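Local coordinates for segregation and condensation protein A (Thermococcus onnurineus, PDB 6IVH) that probably serves as the kleisin subunit of an archaeal Smc-based condensin, which acts in chromosome condensation and segregation, and is represented here by its N-terminal domain, at residues I9-I14 against R51-A56. Sequence-based numbering, arbitrary orientation.
Sequences ITPVDI and RVSARA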
# COMPACT_ATOMS: atom_id res chain seq x y z
N ILE A 9 -13.23 -4.12 3.46
CA ILE A 9 -12.35 -3.19 2.76
C ILE A 9 -11.09 -3.94 2.35
O ILE A 9 -10.39 -4.51 3.19
CB ILE A 9 -12.01 -1.98 3.64
CG1 ILE A 9 -13.28 -1.25 4.08
CG2 ILE A 9 -11.07 -1.04 2.90
CD1 ILE A 9 -14.11 -0.73 2.94
N THR A 10 -10.81 -3.95 1.06
CA THR A 10 -9.66 -4.65 0.51
C THR A 10 -8.50 -3.70 0.31
O THR A 10 -8.68 -2.48 0.29
CB THR A 10 -10.04 -5.31 -0.82
OG1 THR A 10 -10.40 -4.30 -1.76
CG2 THR A 10 -11.22 -6.26 -0.62
N PRO A 11 -7.27 -4.22 0.16
CA PRO A 11 -6.13 -3.33 -0.12
C PRO A 11 -6.32 -2.49 -1.36
O PRO A 11 -5.85 -1.34 -1.40
CB PRO A 11 -4.96 -4.31 -0.28
CG PRO A 11 -5.36 -5.52 0.48
CD PRO A 11 -6.85 -5.62 0.37
N VAL A 12 -7.00 -3.02 -2.38
CA VAL A 12 -7.20 -2.25 -3.61
C VAL A 12 -8.13 -1.07 -3.36
O VAL A 12 -7.93 0.02 -3.90
CB VAL A 12 -7.74 -3.18 -4.72
CG1 VAL A 12 -7.90 -2.40 -6.02
CG2 VAL A 12 -6.81 -4.37 -4.91
N ASP A 13 -9.16 -1.28 -2.52
CA ASP A 13 -10.09 -0.20 -2.19
C ASP A 13 -9.36 1.02 -1.66
O ASP A 13 -9.62 2.16 -2.08
CB ASP A 13 -11.12 -0.69 -1.17
CG ASP A 13 -12.06 -1.73 -1.74
OD1 ASP A 13 -12.40 -1.63 -2.94
OD2 ASP A 13 -12.46 -2.64 -0.99
N ILE A 14 -8.42 0.81 -0.73
CA ILE A 14 -7.71 1.94 -0.13
C ILE A 14 -6.79 2.59 -1.15
O ILE A 14 -6.70 3.82 -1.23
CB ILE A 14 -6.94 1.47 1.12
CG1 ILE A 14 -7.91 0.89 2.15
CG2 ILE A 14 -6.13 2.62 1.71
CD1 ILE A 14 -7.24 0.33 3.39
N ARG A 51 -15.69 -2.92 8.43
CA ARG A 51 -15.04 -4.19 8.14
C ARG A 51 -13.88 -3.97 7.19
O ARG A 51 -14.07 -3.51 6.06
CB ARG A 51 -16.04 -5.18 7.53
CG ARG A 51 -17.25 -5.54 8.38
CD ARG A 51 -17.81 -6.89 7.97
NE ARG A 51 -19.16 -7.12 8.46
CZ ARG A 51 -20.02 -7.97 7.90
NH1 ARG A 51 -19.65 -8.68 6.84
NH2 ARG A 51 -21.24 -8.12 8.40
N VAL A 52 -12.67 -4.28 7.66
CA VAL A 52 -11.46 -4.19 6.85
C VAL A 52 -10.84 -5.58 6.80
O VAL A 52 -10.66 -6.22 7.84
CB VAL A 52 -10.47 -3.16 7.43
CG1 VAL A 52 -9.10 -3.32 6.81
CG2 VAL A 52 -10.99 -1.75 7.21
N SER A 53 -10.54 -6.05 5.59
CA SER A 53 -10.08 -7.42 5.41
C SER A 53 -8.70 -7.62 6.03
O SER A 53 -7.97 -6.67 6.32
CB SER A 53 -10.03 -7.78 3.92
OG SER A 53 -9.01 -7.05 3.26
N ALA A 54 -8.34 -8.89 6.22
CA ALA A 54 -7.01 -9.22 6.73
C ALA A 54 -5.93 -8.83 5.74
O ALA A 54 -4.84 -8.41 6.15
CB ALA A 54 -6.93 -10.71 7.06
N ARG A 55 -6.20 -8.96 4.44
CA ARG A 55 -5.20 -8.59 3.44
C ARG A 55 -4.88 -7.10 3.52
O ARG A 55 -3.72 -6.70 3.37
CB ARG A 55 -5.69 -8.97 2.04
CG ARG A 55 -6.12 -10.42 1.92
CD ARG A 55 -6.63 -10.76 0.53
NE ARG A 55 -5.55 -11.07 -0.40
CZ ARG A 55 -5.20 -10.28 -1.41
NH1 ARG A 55 -5.83 -9.14 -1.63
NH2 ARG A 55 -4.20 -10.64 -2.21
N ALA A 56 -5.90 -6.27 3.76
CA ALA A 56 -5.65 -4.84 3.94
C ALA A 56 -4.82 -4.56 5.19
O ALA A 56 -4.05 -3.60 5.22
CB ALA A 56 -6.97 -4.08 4.00
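Ile9 and Val52 form a single backbone bridge, their CA atoms 4.3 Å apart, just before the two segments enter helices 11-20 and 54-72. The contact thus joins two N-capped helix starts in the N-terminal domain of this kleisin. Ile9 N donates to Arg51 O at 2.8 Å, nearly straight at 167°. Ile9 O takes two bonds, from Ser53 N and from Ser53 OG, each 2.9 Å long. Both donors reach it from the same face of the carbonyl plane.

Ser53 is also the N-cap of its helix, and its OG accepts from Ala56 N. With chi1 at 68°, OG sits between the backbone N and the carbonyl carbon, where it can serve both partners. Thr10 caps the other helix through a capping box with Asp13. Thr10 N and Thr10 OG1 both donate to Asp13 OD2, whereas the return bond from Asp13 N to Thr10 OG1 is weak.

Val52 CG2 packs on Ile9 CB at 3.7 Å. The Pro11 ring lies against the first turn of helix 54-72, with CG near Arg55 CB and CD near Ala56 CB. The Arg55 chain bends at chi3, 82°, which turns the guanidinium back beside Pro11, with Arg55 NH1 4.2 Å from Pro11 CD. This guanidinium forms a salt bridge with Glu119 of helix 107-120. Ile14 and Val52 both touch Leu42 of helix 31-47. Pro11 CG comes within 3.4 Å of Ala56 N.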